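PDB 3WQB: aeromonas extracellular serine protease from Aeromonas sobria, which cleaves peptide bonds after Lys-Lys or Lys-Arg pairs as a calcium-binding, kexin- and furin-like serine protease, and is a probable virulence factor attacking host plasma proteins. Local coordinates for residues Trp158-Asp164 against Gln195-Phe200; Tyr212-Ala216 against Trp254-Ser259; Val273-Ile277 against Phe408-Tyr412; Leu364-Thr370 against Leu416-Ala422. The protein carries 1 engineered substitution. One frame throughout, in Å; residues are numbered along the deposited sequence.

Contact 1: Trp158-Asp164 against Gln195-Phe200; sequences WLYALGD and QLDRLF
L159 and L162 face L196, L199 and F200 where two helix segments run side by side, their axes 9.4 Å apart at the closest point and their N-to-C directions only 21° apart. L199 carries much of the contact as a knob in a hole formed by L159, L162, G163 and D164. Its CG stands anti to the backbone N (chi1 174°), which sends both methyls across to the other helix: CD2 comes to 3.4 Å from the carbonyl O of L162, and CD1 lies 3.8 Å from the backbone N of D164. The hole opens where the first helix widens into a pi-type turn, with D164 N bonded to L159 O.

One turn back, L159 reaches over with its two methyls. CD2 packs on L196 CD2 at 4.0 Å, while CD1 rests 3.6 Å from Q195 OE1, the two side chains crossing at about a right angle. That amide oxygen is bonded to Q155. Both methyls of L196 also touch W158 CB. Toward the sheet, L162 meets the F200 ring: CD1 lies at the ring edge, in its plane, 4.0 Å from CZ, and CB is 3.9 Å from CE1. V77, Q176 and Y178 of the neighbouring strands back L162.

The contact is thus mainly apolar, leucine branches and one aromatic ring packing against each other and against the backbone of 162-164, and it joins two helices on the same side of the parallel subtilisin sheet. Q195 NE2 and D164 OD1 both bond to the chain of another protein, so cohesion between the helices rests on shape and apolar packing.

Contact 2: Tyr212-Ala216 against Trp254-Ser259; sequences YIKAA and WNLVVS
K214 meets N255 with its CG anti to the backbone N (chi1 -179°), a torsion that lays CG obliquely across the asparagine amide, 3.9 Å from N255 CG; the pairing of the strands has already set K214 CB 3.7 Å from that same carbon. A bend at chi2 (63°) then leads the chain away, and NZ ends on N250 and the carbonyl of Y178. N255 turns its CG beside its own backbone N, and OD1 approaches Y212 CB at 3.5 Å while accepting from Q176.

The backbones run parallel and are joined by four hydrogen bonds. L256 N gives to Y212 O at 2.8 Å, nearly straight at 171° about the hydrogen. K214 N gives to L256 O, and V258 N approaches K214 O almost head-on to the carbonyl, at 3.0 Å. A216 N closes the series on V258 O, just past the end of its strand. At the other end a water accepts from Y212 N and lies 2.7 Å from W254 O; it sits in the plane of the tyrosine ring, at its edge.

I213 and L256 lie side by side on the face that also bears A215 and V258, I213 CD1 being 4.1 Å from L256 CB. This face packs on helix 335-352. On the K214 and V257 side, V257 CG1 reaches A216 CA. These are adjacent inner strands of the six-stranded parallel sheet of the subtilisin fold, and A215 lies beside A336, the engineered residue at the predicted charge-relay position.

Contact 3: Val273-Ile277 against Phe408-Tyr412; sequences VGSNI and FSPTY
F408 points its ring edge at the 273-277 loop: the carbonyl O of I277 lies in the ring plane, 3.2 Å from CE1, and the carbonyl O of S275 comes obliquely to 3.4 Å from CZ. With CG anti to the backbone N (chi1 -177°), the ring extends across to I277 O, a position probably favourable for its weakly positive C-H edge.

I277 lays CG1 against the carbonyl of P410, 3.3 Å from its O. The same oxygen takes the one hydrogen bond between the segments, from G274 N at 3.0 Å, the donor standing well above the carbonyl plane. G274 opens a type I beta turn that ends at I277, whose N returns to G274 O. In the other segment S409 OG accepts from Y412 N, an ST motif. The 273-277 loop leads into 277-282, an outer strand of the parallel subtilisin sheet, and also bonds to L534 (from S275 OG) and N536 (from I277 O and the S275 backbone), where the catalytic domain meets the P-domain.

P410 lays its CB against the G274 peptide, 3.5 Å from G274 O. Next to it V273 and T411 lie alongside each other and point the same way, V273 CG1 packing 3.7 Å from T411 CA. T411 CG2 sits over the centre of one face of the Y412 ring, and Y412 OH bonds to D373.

Contact 4: Leu364-Thr370 against Leu416-Ala422; sequences LLARSAT and LIDVNKA
L364 touches A422 through its backbone, and its carbonyl O also accepts from S368 OG at 2.7 Å. One residue on, L365 directs CD2 to I417 CG2 at 4.2 Å and toward A422 CB; behind it stand M346 and L349 of helix 335-352.

S368 lies closest to the second helix. Its OG sits between the backbone N and the carbonyl carbon (chi1 64°), which places it over A422, 3.3 Å from CB, while S368 CB packs on K421 CG at 3.7 Å. A water donates to OG and accepts from D418 N, tying the two segments together. S368 O accepts a hydrogen bond from a second water, which also donates to D418 OD2 and accepts from T370 OG1. The C-terminal part of helix 358-368 packs here on the start of helix 419-426: D418 is the N-cap, its OD1 taking K421 N at 3.0 Å from above the carboxylate plane and binding N58 as well. K421 runs extended past S368, with CD 3.6 Å from S368 O.

A369 brings its CA to 3.4 Å from L416 O. T370 then pairs with L416 in a single antiparallel, hydrogen-bonded bridge: T370 N gives to L416 O at 2.8 Å, practically straight, and L416 N returns to T370 O in the carbonyl plane, on a lone pair. T370 OG1, beside its own backbone N, lies obliquely across from D418 CB and is also held by R18.

How the contacts relate
Contact 2 forms the middle of the group. It touches contact 1 through the hydroxyl of Y212, 2.7 Å from L162 O in a probable hydrogen bond, and through the stacked rings of F200 and Y212, so the helix pair sits directly against the strand pair. It touches contact 3 where S259 OG lies 2.7 Å from T411 O, and where A216 CB packs on I277 CD1 at 3.4 Å. Contact 4 touches none of the others, but its nearest atoms come within about 5 Å of contact 2, and its segments alternate along the chain with those of contact 3. The predicted charge relay lies nearest contact 2, the A215 side chain being about 5 Å from that of A336; the side chain of W158 is about 8 Å from that of D78.

Contact 1: Trp158-Asp164 against Gln195-Phe200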
loop_
_atom_site.group_PDB
_atom_site.type_symbol
_atom_site.label_atom_id
_atom_site.label_comp_id
_atom_site.label_asym_id
_atom_site.label_seq_id
_atom_site.Cartn_x
_atom_site.Cartn_y
_atom_site.Cartn_z
ATOM N N TRP A 158 -9.593 3.119 13.089
ATOM C CA TRP A 158 -8.233 2.937 12.556
ATOM C C TRP A 158 -7.223 2.809 13.704
ATOM O O TRP A 158 -6.406 1.899 13.715
ATOM C CB TRP A 158 -7.815 4.073 11.613
ATOM C CG TRP A 158 -8.539 4.104 10.297
ATOM C CD1 TRP A 158 -9.358 5.098 9.839
ATOM C CD2 TRP A 158 -8.495 3.113 9.261
ATOM N NE1 TRP A 158 -9.823 4.794 8.578
ATOM C CE2 TRP A 158 -9.321 3.575 8.206
ATOM C CE3 TRP A 158 -7.844 1.876 9.118
ATOM C CZ2 TRP A 158 -9.516 2.845 7.030
ATOM C CZ3 TRP A 158 -8.049 1.146 7.950
ATOM C CH2 TRP A 158 -8.871 1.636 6.917
ATOM N N LEU A 159 -7.292 3.723 14.667
ATOM C CA LEU A 159 -6.445 3.661 15.852
ATOM C C LEU A 159 -6.587 2.319 16.574
ATOM O O LEU A 159 -5.587 1.682 16.925
ATOM C CB LEU A 159 -6.808 4.806 16.800
ATOM C CG LEU A 159 -6.411 6.209 16.336
ATOM C CD1 LEU A 159 -7.010 7.229 17.272
ATOM C CD2 LEU A 159 -4.888 6.358 16.265
ATOM N N TYR A 160 -7.833 1.880 16.775
ATOM C CA TYR A 160 -8.103 0.654 17.499
ATOM C C TYR A 160 -7.421 -0.555 16.851
ATOM O O TYR A 160 -6.880 -1.433 17.540
ATOM C CB TYR A 160 -9.616 0.411 17.646
ATOM C CG TYR A 160 -9.928 -0.606 18.721
ATOM C CD1 TYR A 160 -9.896 -1.981 18.453
ATOM C CD2 TYR A 160 -10.217 -0.196 20.022
ATOM C CE1 TYR A 160 -10.145 -2.915 19.448
ATOM C CE2 TYR A 160 -10.472 -1.116 21.009
ATOM C CZ TYR A 160 -10.431 -2.475 20.728
ATOM O OH TYR A 160 -10.673 -3.391 21.716
ATOM N N ALA A 161 -7.457 -0.592 15.521
ATOM C CA ALA A 161 -6.987 -1.737 14.744
ATOM C C ALA A 161 -5.486 -1.734 14.498
ATOM O O ALA A 161 -4.893 -2.795 14.294
ATOM C CB ALA A 161 -7.706 -1.776 13.417
ATOM N N LEU A 162 -4.883 -0.546 14.482
ATOM C CA LEU A 162 -3.528 -0.394 13.971
ATOM C C LEU A 162 -2.485 -0.183 15.076
ATOM O O LEU A 162 -1.384 0.311 14.826
ATOM C CB LEU A 162 -3.484 0.709 12.908
ATOM C CG LEU A 162 -4.107 0.316 11.558
ATOM C CD1 LEU A 162 -4.423 1.546 10.724
ATOM C CD2 LEU A 162 -3.194 -0.661 10.790
ATOM N N GLY A 163 -2.836 -0.548 16.307
ATOM C CA GLY A 163 -1.857 -0.620 17.384
ATOM C C GLY A 163 -2.063 0.298 18.560
ATOM O O GLY A 163 -1.289 0.236 19.504
ATOM N N ASP A 164 -3.090 1.140 18.522
ATOM C CA ASP A 164 -3.318 2.109 19.599
ATOM C C ASP A 164 -4.070 1.509 20.789
ATOM O O ASP A 164 -3.947 2.009 21.908
ATOM C CB ASP A 164 -4.061 3.338 19.072
ATOM C CG ASP A 164 -4.258 4.401 20.131
ATOM O OD1 ASP A 164 -3.256 5.009 20.546
ATOM O OD2 ASP A 164 -5.424 4.643 20.511
ATOM N N GLN A 195 -1.453 11.528 12.824
ATOM C CA GLN A 195 -1.737 10.710 13.996
ATOM C C GLN A 195 -1.403 9.245 13.732
ATOM O O GLN A 195 -0.795 8.578 14.577
ATOM C CB GLN A 195 -3.192 10.867 14.426
ATOM C CG GLN A 195 -3.539 10.117 15.702
ATOM C CD GLN A 195 -4.947 10.386 16.166
ATOM O OE1 GLN A 195 -5.900 10.165 15.427
ATOM N NE2 GLN A 195 -5.094 10.848 17.407
ATOM N N LEU A 196 -1.788 8.735 12.565
ATOM C CA LEU A 196 -1.475 7.345 12.242
ATOM C C LEU A 196 0.025 7.145 11.984
ATOM O O LEU A 196 0.601 6.148 12.416
ATOM C CB LEU A 196 -2.337 6.832 11.082
ATOM C CG LEU A 196 -3.807 6.646 11.464
ATOM C CD1 LEU A 196 -4.668 6.424 10.233
ATOM C CD2 LEU A 196 -3.993 5.496 12.452
ATOM N N ASP A 197 0.668 8.102 11.315
ATOM C CA ASP A 197 2.113 8.002 11.108
ATOM C C ASP A 197 2.860 7.945 12.436
ATOM O O ASP A 197 3.794 7.158 12.581
ATOM C CB ASP A 197 2.640 9.160 10.266
ATOM C CG ASP A 197 2.336 9.005 8.780
ATOM O OD1 ASP A 197 1.707 8.001 8.367
ATOM O OD2 ASP A 197 2.744 9.904 8.015
ATOM N N ARG A 198 2.427 8.750 13.405
ATOM C CA ARG A 198 3.075 8.762 14.717
ATOM C C ARG A 198 2.871 7.428 15.427
ATOM O O ARG A 198 3.793 6.908 16.072
ATOM C CB ARG A 198 2.557 9.928 15.559
ATOM C CG ARG A 198 3.047 11.281 15.066
ATOM C CD ARG A 198 2.292 12.420 15.710
ATOM N NE ARG A 198 2.643 13.701 15.106
ATOM C CZ ARG A 198 2.176 14.874 15.522
ATOM N NH1 ARG A 198 1.337 14.936 16.548
ATOM N NH2 ARG A 198 2.549 15.986 14.906
ATOM N N LEU A 199 1.667 6.872 15.307
ATOM C CA LEU A 199 1.393 5.561 15.881
ATOM C C LEU A 199 2.279 4.491 15.238
ATOM O O LEU A 199 2.859 3.646 15.929
ATOM C CB LEU A 199 -0.081 5.193 15.700
ATOM C CG LEU A 199 -0.495 3.788 16.133
ATOM C CD1 LEU A 199 -0.288 3.589 17.633
ATOM C CD2 LEU A 199 -1.935 3.503 15.723
ATOM N N PHE A 200 2.360 4.511 13.910
ATOM C CA PHE A 200 3.136 3.502 13.197
ATOM C C PHE A 200 4.609 3.612 13.588
ATOM O O PHE A 200 5.295 2.595 13.704
ATOM C CB PHE A 200 3.011 3.656 11.676
ATOM C CG PHE A 200 1.693 3.196 11.062
ATOM C CD1 PHE A 200 0.466 3.252 11.737
ATOM C CD2 PHE A 200 1.695 2.770 9.739
ATOM C CE1 PHE A 200 -0.711 2.848 11.087
ATOM C CE2 PHE A 200 0.529 2.385 9.092
ATOM C CZ PHE A 200 -0.679 2.438 9.753
#

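Contact 2: Tyr212-Ala216 against Trp254-Ser259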
loop_
_atom_site.group_PDB
_atom_site.type_symbol
_atom_site.label_atom_id
_atom_site.label_comp_id
_atom_site.label_asym_id
_atom_site.label_seq_id
_atom_site.Cartn_x
_atom_site.Cartn_y
_atom_site.Cartn_z
ATOM N N TYR A 212 4.473 -2.918 9.627
ATOM C CA TYR A 212 3.302 -2.560 8.820
ATOM C C TYR A 212 3.555 -2.950 7.375
ATOM O O TYR A 212 4.581 -2.569 6.814
ATOM C CB TYR A 212 3.008 -1.052 8.941
ATOM C CG TYR A 212 2.537 -0.686 10.322
ATOM C CD1 TYR A 212 3.453 -0.435 11.352
ATOM C CD2 TYR A 212 1.177 -0.613 10.613
ATOM C CE1 TYR A 212 3.020 -0.130 12.639
ATOM C CE2 TYR A 212 0.730 -0.315 11.894
ATOM C CZ TYR A 212 1.660 -0.070 12.905
ATOM O OH TYR A 212 1.234 0.245 14.170
ATOM N N ILE A 213 2.637 -3.732 6.803
ATOM C CA ILE A 213 2.723 -4.207 5.419
ATOM C C ILE A 213 1.544 -3.631 4.655
ATOM O O ILE A 213 0.421 -3.597 5.182
ATOM C CB ILE A 213 2.692 -5.759 5.357
ATOM C CG1 ILE A 213 3.534 -6.385 6.494
ATOM C CG2 ILE A 213 3.086 -6.252 3.972
ATOM C CD1 ILE A 213 5.032 -6.097 6.442
ATOM N N LYS A 214 1.786 -3.176 3.427
ATOM C CA LYS A 214 0.838 -2.322 2.742
ATOM C C LYS A 214 0.737 -2.634 1.247
ATOM O O LYS A 214 1.751 -2.691 0.548
ATOM C CB LYS A 214 1.266 -0.864 2.949
ATOM C CG LYS A 214 0.361 0.193 2.323
ATOM C CD LYS A 214 -1.047 0.172 2.922
ATOM C CE LYS A 214 -1.804 1.437 2.587
ATOM N NZ LYS A 214 -2.086 1.548 1.120
ATOM N N ALA A 215 -0.489 -2.837 0.760
ATOM C CA ALA A 215 -0.726 -3.090 -0.662
ATOM C C ALA A 215 -0.390 -1.863 -1.504
ATOM O O ALA A 215 -0.793 -0.744 -1.169
ATOM C CB ALA A 215 -2.171 -3.481 -0.873
ATOM N N ALA A 216 0.338 -2.069 -2.604
ATOM C CA ALA A 216 0.657 -0.959 -3.502
ATOM C C ALA A 216 -0.538 -0.409 -4.267
ATOM O O ALA A 216 -0.511 0.735 -4.706
ATOM C CB ALA A 216 1.717 -1.377 -4.483
ATOM N N TRP A 254 6.982 3.845 7.356
ATOM C CA TRP A 254 6.588 2.761 8.270
ATOM C C TRP A 254 5.886 1.639 7.519
ATOM O O TRP A 254 6.026 0.468 7.887
ATOM C CB TRP A 254 5.722 3.293 9.419
ATOM C CG TRP A 254 6.320 4.546 9.978
ATOM C CD1 TRP A 254 5.802 5.804 9.900
ATOM C CD2 TRP A 254 7.613 4.679 10.598
ATOM N NE1 TRP A 254 6.670 6.711 10.476
ATOM C CE2 TRP A 254 7.792 6.048 10.900
ATOM C CE3 TRP A 254 8.629 3.768 10.945
ATOM C CZ2 TRP A 254 8.953 6.533 11.529
ATOM C CZ3 TRP A 254 9.777 4.253 11.588
ATOM C CH2 TRP A 254 9.926 5.618 11.862
ATOM N N ASN A 255 5.171 1.976 6.441
ATOM C CA ASN A 255 4.580 0.963 5.583
ATOM C C ASN A 255 5.623 0.336 4.682
ATOM O O ASN A 255 6.347 1.054 3.974
ATOM C CB ASN A 255 3.501 1.591 4.707
ATOM C CG ASN A 255 2.194 1.753 5.422
ATOM O OD1 ASN A 255 1.839 0.924 6.258
ATOM N ND2 ASN A 255 1.450 2.813 5.090
ATOM N N LEU A 256 5.698 -0.995 4.720
ATOM C CA LEU A 256 6.450 -1.757 3.738
ATOM C C LEU A 256 5.483 -2.021 2.583
ATOM O O LEU A 256 4.555 -2.828 2.718
ATOM C CB LEU A 256 6.945 -3.071 4.359
ATOM C CG LEU A 256 8.007 -3.877 3.597
ATOM C CD1 LEU A 256 8.595 -4.965 4.476
ATOM C CD2 LEU A 256 7.421 -4.483 2.328
ATOM N N VAL A 257 5.692 -1.326 1.470
ATOM C CA VAL A 257 4.748 -1.358 0.346
ATOM C C VAL A 257 5.138 -2.446 -0.651
ATOM O O VAL A 257 6.306 -2.555 -1.033
ATOM C CB VAL A 257 4.635 0.019 -0.336
ATOM C CG1 VAL A 257 3.567 -0.009 -1.410
ATOM C CG2 VAL A 257 4.285 1.108 0.679
ATOM N N VAL A 258 4.160 -3.266 -1.055
ATOM C CA VAL A 258 4.449 -4.424 -1.909
ATOM C C VAL A 258 3.665 -4.443 -3.202
ATOM O O VAL A 258 2.474 -4.122 -3.227
ATOM C CB VAL A 258 4.263 -5.772 -1.165
ATOM C CG1 VAL A 258 5.168 -5.842 0.042
ATOM C CG2 VAL A 258 2.826 -5.986 -0.753
ATOM N N SER A 259 4.355 -4.830 -4.265
ATOM C CA SER A 259 3.713 -5.103 -5.543
ATOM C C SER A 259 3.423 -6.604 -5.690
ATOM O O SER A 259 3.950 -7.432 -4.941
ATOM C CB SER A 259 4.601 -4.625 -6.679
ATOM O OG SER A 259 5.829 -5.335 -6.706
HETATM O O HOH W 1 6.748 -1.075 10.036
#

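Contact 3: Val273-Ile277 against Phe408-Tyr412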
loop_
_atom_site.group_PDB
_atom_site.type_symbol
_atom_site.label_atom_id
_atom_site.label_comp_id
_atom_site.label_asym_id
_atom_site.label_seq_id
_atom_site.Cartn_x
_atom_site.Cartn_y
_atom_site.Cartn_z
ATOM N N VAL A 273 2.961 0.213 -9.280
ATOM C CA VAL A 273 4.417 0.164 -9.154
ATOM C C VAL A 273 4.923 1.565 -8.876
ATOM O O VAL A 273 4.192 2.539 -9.060
ATOM C CB VAL A 273 5.106 -0.398 -10.437
ATOM C CG1 VAL A 273 4.623 -1.817 -10.729
ATOM C CG2 VAL A 273 4.892 0.509 -11.658
ATOM N N GLY A 274 6.164 1.670 -8.408
ATOM C CA GLY A 274 6.750 2.978 -8.118
ATOM C C GLY A 274 8.002 2.870 -7.271
ATOM O O GLY A 274 8.384 1.784 -6.832
ATOM N N SER A 275 8.650 4.009 -7.055
ATOM C CA SER A 275 9.922 4.041 -6.329
ATOM C C SER A 275 9.801 3.647 -4.863
ATOM O O SER A 275 10.813 3.365 -4.203
ATOM C CB SER A 275 10.571 5.411 -6.446
ATOM O OG SER A 275 9.764 6.416 -5.860
ATOM N N ASN A 276 8.567 3.648 -4.358
ATOM C CA ASN A 276 8.292 3.272 -2.970
ATOM C C ASN A 276 7.934 1.813 -2.750
ATOM O O ASN A 276 7.699 1.420 -1.620
ATOM C CB ASN A 276 7.210 4.164 -2.365
ATOM C CG ASN A 276 5.899 4.084 -3.101
ATOM O OD1 ASN A 276 5.863 3.969 -4.328
ATOM N ND2 ASN A 276 4.806 4.197 -2.359
ATOM N N ILE A 277 7.934 1.006 -3.806
ATOM C CA ILE A 277 7.808 -0.452 -3.651
ATOM C C ILE A 277 9.059 -0.952 -2.934
ATOM O O ILE A 277 10.176 -0.565 -3.285
ATOM C CB ILE A 277 7.650 -1.160 -5.017
ATOM C CG1 ILE A 277 6.402 -0.654 -5.755
ATOM C CG2 ILE A 277 7.606 -2.685 -4.856
ATOM C CD1 ILE A 277 5.072 -0.824 -4.998
ATOM N N PHE A 408 17.526 -2.642 -7.715
ATOM C CA PHE A 408 16.192 -2.134 -7.402
ATOM C C PHE A 408 15.431 -1.838 -8.681
ATOM O O PHE A 408 16.017 -1.379 -9.663
ATOM C CB PHE A 408 16.290 -0.851 -6.557
ATOM C CG PHE A 408 14.950 -0.303 -6.145
ATOM C CD1 PHE A 408 14.300 -0.822 -5.028
ATOM C CD2 PHE A 408 14.326 0.710 -6.875
ATOM C CE1 PHE A 408 13.044 -0.351 -4.641
ATOM C CE2 PHE A 408 13.062 1.197 -6.495
ATOM C CZ PHE A 408 12.422 0.657 -5.373
ATOM N N SER A 409 14.124 -2.093 -8.654
ATOM C CA SER A 409 13.242 -1.655 -9.732
ATOM C C SER A 409 11.934 -1.134 -9.126
ATOM O O SER A 409 11.503 -1.612 -8.077
ATOM C CB SER A 409 12.977 -2.796 -10.714
ATOM O OG SER A 409 12.280 -3.865 -10.086
ATOM N N PRO A 410 11.294 -0.151 -9.778
ATOM C CA PRO A 410 10.000 0.290 -9.258
ATOM C C PRO A 410 8.920 -0.789 -9.392
ATOM O O PRO A 410 7.930 -0.754 -8.666
ATOM C CB PRO A 410 9.666 1.515 -10.123
ATOM C CG PRO A 410 10.461 1.310 -11.370
ATOM C CD PRO A 410 11.728 0.678 -10.923
ATOM N N THR A 411 9.105 -1.744 -10.305
ATOM C CA THR A 411 8.129 -2.821 -10.451
ATOM C C THR A 411 8.214 -3.843 -9.311
ATOM O O THR A 411 7.184 -4.234 -8.749
ATOM C CB THR A 411 8.261 -3.505 -11.825
ATOM O OG1 THR A 411 7.984 -2.543 -12.844
ATOM C CG2 THR A 411 7.289 -4.664 -11.949
ATOM N N TYR A 412 9.428 -4.279 -8.988
ATOM C CA TYR A 412 9.628 -5.389 -8.058
ATOM C C TYR A 412 10.277 -4.979 -6.737
ATOM O O TYR A 412 10.539 -5.832 -5.889
ATOM C CB TYR A 412 10.459 -6.492 -8.744
ATOM C CG TYR A 412 9.849 -6.974 -10.033
ATOM C CD1 TYR A 412 8.713 -7.777 -10.021
ATOM C CD2 TYR A 412 10.391 -6.611 -11.258
ATOM C CE1 TYR A 412 8.134 -8.208 -11.193
ATOM C CE2 TYR A 412 9.820 -7.036 -12.441
ATOM C CZ TYR A 412 8.687 -7.839 -12.397
ATOM O OH TYR A 412 8.100 -8.279 -13.560
#

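Contact 4: Leu364-Thr370 against Leu416-Ala422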
loop_
_atom_site.group_PDB
_atom_site.type_symbol
_atom_site.label_atom_id
_atom_site.label_comp_id
_atom_site.label_asym_id
_atom_site.label_seq_id
_atom_site.Cartn_x
_atom_site.Cartn_y
_atom_site.Cartn_z
ATOM N N LEU A 364 17.262 -7.815 5.670
ATOM C CA LEU A 364 17.428 -9.206 5.271
ATOM C C LEU A 364 16.562 -9.563 4.066
ATOM O O LEU A 364 17.038 -10.224 3.158
ATOM C CB LEU A 364 17.130 -10.134 6.451
ATOM C CG LEU A 364 18.191 -10.029 7.545
ATOM C CD1 LEU A 364 17.652 -10.531 8.864
ATOM C CD2 LEU A 364 19.445 -10.782 7.147
ATOM N N LEU A 365 15.302 -9.132 4.070
ATOM C CA LEU A 365 14.419 -9.349 2.929
ATOM C C LEU A 365 14.940 -8.678 1.665
ATOM O O LEU A 365 14.912 -9.269 0.581
ATOM C CB LEU A 365 13.006 -8.863 3.263
ATOM C CG LEU A 365 12.216 -9.770 4.212
ATOM C CD1 LEU A 365 11.043 -9.033 4.834
ATOM C CD2 LEU A 365 11.753 -11.034 3.500
ATOM N N ALA A 366 15.403 -7.435 1.796
ATOM C CA ALA A 366 15.936 -6.709 0.639
ATOM C C ALA A 366 17.173 -7.386 0.057
ATOM O O ALA A 366 17.264 -7.562 -1.154
ATOM C CB ALA A 366 16.225 -5.265 0.979
ATOM N N ARG A 367 18.101 -7.794 0.921
ATOM C CA ARG A 367 19.382 -8.313 0.446
ATOM C C ARG A 367 19.285 -9.747 -0.053
ATOM O O ARG A 367 20.191 -10.231 -0.723
ATOM C CB ARG A 367 20.457 -8.198 1.523
ATOM C CG ARG A 367 20.826 -6.757 1.825
ATOM C CD ARG A 367 21.918 -6.718 2.878
ATOM N NE ARG A 367 22.014 -5.444 3.593
ATOM C CZ ARG A 367 22.562 -4.331 3.109
ATOM N NH1 ARG A 367 23.055 -4.292 1.875
ATOM N NH2 ARG A 367 22.602 -3.240 3.868
ATOM N N SER A 368 18.188 -10.424 0.280
ATOM C CA SER A 368 17.990 -11.806 -0.155
ATOM C C SER A 368 16.982 -11.959 -1.302
ATOM O O SER A 368 16.787 -13.060 -1.809
ATOM C CB SER A 368 17.558 -12.672 1.027
ATOM O OG SER A 368 16.300 -12.260 1.537
ATOM N N ALA A 369 16.322 -10.870 -1.683
ATOM C CA ALA A 369 15.263 -10.936 -2.697
ATOM C C ALA A 369 15.788 -11.329 -4.080
ATOM O O ALA A 369 16.940 -11.052 -4.432
ATOM C CB ALA A 369 14.503 -9.615 -2.743
ATOM N N THR A 370 14.934 -11.996 -4.848
ATOM C CA THR A 370 15.292 -12.542 -6.164
ATOM C C THR A 370 15.020 -11.516 -7.253
ATOM O O THR A 370 13.932 -10.917 -7.308
ATOM C CB THR A 370 14.485 -13.832 -6.440
ATOM O OG1 THR A 370 14.656 -14.749 -5.356
ATOM C CG2 THR A 370 14.897 -14.500 -7.757
ATOM N N LEU A 416 11.634 -10.328 -5.656
ATOM C CA LEU A 416 10.679 -11.272 -5.106
ATOM C C LEU A 416 11.205 -11.885 -3.811
ATOM O O LEU A 416 12.341 -12.353 -3.745
ATOM C CB LEU A 416 10.385 -12.367 -6.130
ATOM C CG LEU A 416 9.580 -13.589 -5.688
ATOM C CD1 LEU A 416 8.180 -13.198 -5.250
ATOM C CD2 LEU A 416 9.541 -14.636 -6.792
ATOM N N ILE A 417 10.364 -11.890 -2.786
ATOM C CA ILE A 417 10.718 -12.496 -1.502
ATOM C C ILE A 417 11.321 -13.892 -1.672
ATOM O O ILE A 417 10.792 -14.726 -2.416
ATOM C CB ILE A 417 9.491 -12.568 -0.596
ATOM C CG1 ILE A 417 9.069 -11.151 -0.193
ATOM C CG2 ILE A 417 9.769 -13.432 0.633
ATOM C CD1 ILE A 417 7.786 -11.090 0.624
ATOM N N ASP A 418 12.427 -14.133 -0.971
ATOM C CA ASP A 418 13.066 -15.445 -0.914
ATOM C C ASP A 418 13.259 -15.744 0.564
ATOM O O ASP A 418 14.242 -15.329 1.171
ATOM C CB ASP A 418 14.410 -15.402 -1.649
ATOM C CG ASP A 418 15.121 -16.750 -1.695
ATOM O OD1 ASP A 418 14.835 -17.632 -0.851
ATOM O OD2 ASP A 418 16.012 -16.899 -2.566
ATOM N N VAL A 419 12.302 -16.447 1.159
ATOM C CA VAL A 419 12.327 -16.671 2.607
ATOM C C VAL A 419 13.537 -17.505 3.030
ATOM O O VAL A 419 14.181 -17.211 4.053
ATOM C CB VAL A 419 11.020 -17.346 3.094
ATOM C CG1 VAL A 419 11.178 -17.889 4.520
ATOM C CG2 VAL A 419 9.852 -16.369 3.013
ATOM N N ASN A 420 13.842 -18.553 2.270
ATOM C CA ASN A 420 14.969 -19.411 2.619
ATOM C C ASN A 420 16.273 -18.626 2.670
ATOM O O ASN A 420 17.062 -18.799 3.608
ATOM C CB ASN A 420 15.135 -20.527 1.593
ATOM C CG ASN A 420 13.994 -21.516 1.584
ATOM O OD1 ASN A 420 13.158 -21.566 2.490
ATOM N ND2 ASN A 420 13.963 -22.328 0.539
ATOM N N LYS A 421 16.496 -17.767 1.675
ATOM C CA LYS A 421 17.734 -16.990 1.622
ATOM C C LYS A 421 17.759 -15.923 2.716
ATOM O O LYS A 421 18.803 -15.677 3.320
ATOM C CB LYS A 421 17.950 -16.375 0.241
ATOM C CG LYS A 421 19.327 -15.756 0.042
ATOM C CD LYS A 421 19.531 -15.315 -1.395
ATOM C CE LYS A 421 20.856 -14.583 -1.530
ATOM N NZ LYS A 421 21.121 -14.200 -2.937
ATOM N N ALA A 422 16.605 -15.319 3.004
ATOM C CA ALA A 422 16.521 -14.378 4.113
ATOM C C ALA A 422 16.922 -15.054 5.419
ATOM O O ALA A 422 17.640 -14.473 6.230
ATOM C CB ALA A 422 15.116 -13.770 4.210
HETATM O O HOH W 2 13.756 -11.936 0.415
HETATM O O HOH W 3 16.912 -14.759 -3.934
#